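Local atomic coordinates of ammonium transporter (PDB entry 6EU6), a protein that probably senses ammonium at the membrane and passes the signal on to a histidine kinase, as a trimeric member of the ammonium transporter family. Residues V57-M66 / V132-G140. Residues are numbered along the deposited sequence; the frame is centred on the assembly and turned at random.
Sequences VFFSVGFGFM and VAIIYPIFG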
loop_
_atom_site.group_PDB
_atom_site.type_symbol
_atom_site.label_atom_id
_atom_site.label_comp_id
_atom_site.label_asym_id
_atom_site.label_seq_id
_atom_site.Cartn_x
_atom_site.Cartn_y
_atom_site.Cartn_z
ATOM N N VAL A 57 -24.084 5.900 1.424
ATOM C CA VAL A 57 -25.076 6.423 0.465
ATOM C C VAL A 57 -25.136 5.497 -0.735
ATOM O O VAL A 57 -26.200 5.212 -1.284
ATOM C CB VAL A 57 -24.730 7.862 0.091
ATOM C CG1 VAL A 57 -25.572 8.351 -1.114
ATOM C CG2 VAL A 57 -24.888 8.748 1.287
ATOM N N PHE A 58 -23.988 4.967 -1.151
ATOM C CA PHE A 58 -23.972 4.125 -2.313
ATOM C C PHE A 58 -24.574 2.763 -1.972
ATOM O O PHE A 58 -25.300 2.197 -2.806
ATOM C CB PHE A 58 -22.572 3.912 -2.891
ATOM C CG PHE A 58 -22.565 3.313 -4.282
ATOM C CD1 PHE A 58 -22.964 4.039 -5.360
ATOM C CD2 PHE A 58 -22.187 2.040 -4.489
ATOM C CE1 PHE A 58 -22.959 3.490 -6.633
ATOM C CE2 PHE A 58 -22.182 1.470 -5.753
ATOM C CZ PHE A 58 -22.537 2.218 -6.834
ATOM N N PHE A 59 -24.295 2.253 -0.762
ATOM C CA PHE A 59 -24.955 1.041 -0.294
ATOM C C PHE A 59 -26.487 1.234 -0.295
ATOM O O PHE A 59 -27.232 0.354 -0.756
ATOM C CB PHE A 59 -24.474 0.653 1.077
ATOM C CG PHE A 59 -25.243 -0.478 1.721
ATOM C CD1 PHE A 59 -24.968 -1.794 1.416
ATOM C CD2 PHE A 59 -26.197 -0.219 2.671
ATOM C CE1 PHE A 59 -25.699 -2.829 1.996
ATOM C CE2 PHE A 59 -26.924 -1.240 3.254
ATOM C CZ PHE A 59 -26.697 -2.530 2.901
ATOM N N SER A 60 -26.954 2.370 0.178
ATOM C CA SER A 60 -28.402 2.513 0.426
ATOM C C SER A 60 -29.157 2.741 -0.887
ATOM O O SER A 60 -30.155 2.045 -1.183
ATOM C CB SER A 60 -28.669 3.700 1.343
ATOM O OG SER A 60 -28.008 3.484 2.560
ATOM N N VAL A 61 -28.746 3.757 -1.623
ATOM C CA VAL A 61 -29.452 4.092 -2.869
ATOM C C VAL A 61 -28.669 4.096 -4.147
ATOM O O VAL A 61 -29.203 3.721 -5.238
ATOM C CB VAL A 61 -30.237 5.404 -2.737
ATOM C CG1 VAL A 61 -31.093 5.355 -1.502
ATOM C CG2 VAL A 61 -29.337 6.571 -2.653
ATOM N N GLY A 62 -27.399 4.476 -4.066
ATOM C CA GLY A 62 -26.644 4.661 -5.317
ATOM C C GLY A 62 -26.557 3.437 -6.197
ATOM O O GLY A 62 -26.764 3.497 -7.408
ATOM N N PHE A 63 -26.196 2.295 -5.609
ATOM C CA PHE A 63 -26.042 1.108 -6.386
ATOM C C PHE A 63 -27.385 0.780 -7.096
ATOM O O PHE A 63 -27.384 0.340 -8.249
ATOM C CB PHE A 63 -25.583 -0.064 -5.544
ATOM C CG PHE A 63 -25.320 -1.321 -6.342
ATOM C CD1 PHE A 63 -24.057 -1.558 -6.914
ATOM C CD2 PHE A 63 -26.328 -2.284 -6.550
ATOM C CE1 PHE A 63 -23.809 -2.684 -7.651
ATOM C CE2 PHE A 63 -26.102 -3.380 -7.337
ATOM C CZ PHE A 63 -24.833 -3.621 -7.878
ATOM N N GLY A 64 -28.506 0.959 -6.401
ATOM C CA GLY A 64 -29.788 0.602 -7.002
ATOM C C GLY A 64 -30.131 1.492 -8.185
ATOM O O GLY A 64 -30.439 1.006 -9.257
ATOM N N PHE A 65 -29.972 2.788 -8.000
ATOM C CA PHE A 65 -30.205 3.736 -9.080
ATOM C C PHE A 65 -29.339 3.427 -10.284
ATOM O O PHE A 65 -29.771 3.608 -11.432
ATOM C CB PHE A 65 -29.921 5.160 -8.659
ATOM C CG PHE A 65 -30.970 5.795 -7.788
ATOM C CD1 PHE A 65 -32.259 5.290 -7.663
ATOM C CD2 PHE A 65 -30.674 6.968 -7.116
ATOM C CE1 PHE A 65 -33.213 5.912 -6.849
ATOM C CE2 PHE A 65 -31.640 7.634 -6.357
ATOM C CZ PHE A 65 -32.936 7.095 -6.202
ATOM N N MET A 66 -28.104 2.990 -10.038
ATOM C CA MET A 66 -27.126 2.809 -11.090
ATOM C C MET A 66 -27.303 1.467 -11.842
ATOM O O MET A 66 -27.217 1.399 -13.061
ATOM C CB MET A 66 -25.712 2.829 -10.481
ATOM C CG MET A 66 -24.603 2.813 -11.547
ATOM S SD MET A 66 -23.112 3.615 -10.821
ATOM C CE MET A 66 -21.899 3.366 -12.157
ATOM N N VAL A 132 -23.182 11.092 -4.751
ATOM C CA VAL A 132 -23.261 9.678 -4.664
ATOM C C VAL A 132 -24.713 9.110 -4.783
ATOM O O VAL A 132 -24.910 7.972 -5.252
ATOM C CB VAL A 132 -22.577 9.159 -3.390
ATOM C CG1 VAL A 132 -22.663 7.639 -3.326
ATOM C CG2 VAL A 132 -21.046 9.493 -3.403
ATOM N N ALA A 133 -25.689 9.905 -4.321
ATOM C CA ALA A 133 -27.129 9.546 -4.317
ATOM C C ALA A 133 -27.817 9.832 -5.642
ATOM O O ALA A 133 -28.692 9.089 -5.988
ATOM C CB ALA A 133 -27.871 10.283 -3.172
ATOM N N ILE A 134 -27.363 10.843 -6.384
ATOM C CA ILE A 134 -28.053 11.399 -7.576
ATOM C C ILE A 134 -27.199 11.473 -8.834
ATOM O O ILE A 134 -27.387 10.694 -9.780
ATOM C CB ILE A 134 -28.682 12.775 -7.233
ATOM C CG1 ILE A 134 -29.857 12.493 -6.267
ATOM C CG2 ILE A 134 -29.281 13.427 -8.480
ATOM C CD1 ILE A 134 -30.059 13.556 -5.305
ATOM N N ILE A 135 -26.244 12.369 -8.835
ATOM C CA ILE A 135 -25.475 12.662 -10.071
ATOM C C ILE A 135 -24.774 11.420 -10.579
ATOM O O ILE A 135 -24.981 10.991 -11.736
ATOM C CB ILE A 135 -24.478 13.830 -9.874
ATOM C CG1 ILE A 135 -25.235 15.104 -9.480
ATOM C CG2 ILE A 135 -23.607 14.045 -11.090
ATOM C CD1 ILE A 135 -24.320 16.262 -9.203
ATOM N N TYR A 136 -23.932 10.820 -9.711
ATOM C CA TYR A 136 -23.087 9.689 -10.185
ATOM C C TYR A 136 -23.882 8.445 -10.595
ATOM O O TYR A 136 -23.669 7.892 -11.701
ATOM C CB TYR A 136 -21.990 9.371 -9.119
ATOM C CG TYR A 136 -21.215 8.176 -9.440
ATOM C CD1 TYR A 136 -20.228 8.219 -10.393
ATOM C CD2 TYR A 136 -21.529 6.954 -8.853
ATOM C CE1 TYR A 136 -19.541 7.080 -10.746
ATOM C CE2 TYR A 136 -20.860 5.771 -9.208
ATOM C CZ TYR A 136 -19.831 5.846 -10.148
ATOM O OH TYR A 136 -19.099 4.705 -10.488
ATOM N N PRO A 137 -24.732 7.930 -9.709
ATOM C CA PRO A 137 -25.359 6.693 -10.093
ATOM C C PRO A 137 -26.420 6.809 -11.263
ATOM O O PRO A 137 -26.598 5.863 -11.999
ATOM C CB PRO A 137 -26.072 6.230 -8.803
ATOM C CG PRO A 137 -26.381 7.500 -8.081
ATOM C CD PRO A 137 -25.240 8.463 -8.434
ATOM N N ILE A 138 -27.057 7.954 -11.429
ATOM C CA ILE A 138 -28.007 8.099 -12.554
ATOM C C ILE A 138 -27.276 8.179 -13.897
ATOM O O ILE A 138 -27.577 7.416 -14.804
ATOM C CB ILE A 138 -28.951 9.304 -12.338
ATOM C CG1 ILE A 138 -29.888 8.980 -11.188
ATOM C CG2 ILE A 138 -29.741 9.593 -13.621
ATOM C CD1 ILE A 138 -30.626 10.171 -10.589
ATOM N N PHE A 139 -26.259 9.029 -14.000
ATOM C CA PHE A 139 -25.352 8.933 -15.174
ATOM C C PHE A 139 -24.751 7.558 -15.352
ATOM O O PHE A 139 -24.657 7.053 -16.461
ATOM C CB PHE A 139 -24.253 10.017 -15.209
ATOM C CG PHE A 139 -23.486 10.037 -16.500
ATOM C CD1 PHE A 139 -22.373 9.197 -16.690
ATOM C CD2 PHE A 139 -23.898 10.820 -17.576
ATOM C CE1 PHE A 139 -21.688 9.174 -17.925
ATOM C CE2 PHE A 139 -23.216 10.784 -18.825
ATOM C CZ PHE A 139 -22.102 9.975 -18.975
ATOM N N GLY A 140 -24.413 6.909 -14.257
ATOM C CA GLY A 140 -23.853 5.588 -14.345
ATOM C C GLY A 140 -24.834 4.602 -14.957
ATOM O O GLY A 140 -24.432 3.674 -15.636
#
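The thioether of M66 lies against the ring of Y136 in a Met-aromatic contact. SD is 3.5 Å from Y136 CE2 and stands obliquely to the ring, 46° off its normal. M66 CG is anti to the backbone N (chi1 -173°), and the chain runs on extended, which brings CE alongside the phenol end of Y136, 3.5 Å from OH, and up to G140 CA. A side chain at G140 would collide with this methyl. F58, on the same helix as M66, meets the edge of the Y136 ring with CE1. F58 also turns an edge to V132 CG1, and the two side chains cross at about a right angle. An alanine in place of Y136 takes away the ring, which would probably open a gap beside M66 SD and F58 CE1 and leave the thioether without its aromatic partner.

The segments belong to two transmembrane helices of the ammonium transporter fold, 40-67 and 121-144. Segments 57-66 and 132-140 run in the same direction at a crossing angle of -24°; their axes come within 7.7 Å. Helix 93-114 also packs on F58, V132 and Y136.

The second helix is kinked at P137, whose N has no hydrogen to give to the preceding turn. A133 O, four residues earlier, is buried without a hydrogen-bond partner, as is V132 O. The edge of the F65 ring meets A133 O instead, with the oxygen in the ring plane 3.1 Å from CD2. The proline ring faces the first helix, with CB 3.1 Å from G62 O. P137 O meets M66 CA in a CA-H...O contact of 3.2 Å. G62 CA packs close to V132 O; a CB here would clash with that oxygen and with F58 CD1. Toward the start of both segments, V57 CG1, anti to the backbone N, packs on A133 CB at 3.6 Å, and V61 CG2 touches the same methyl.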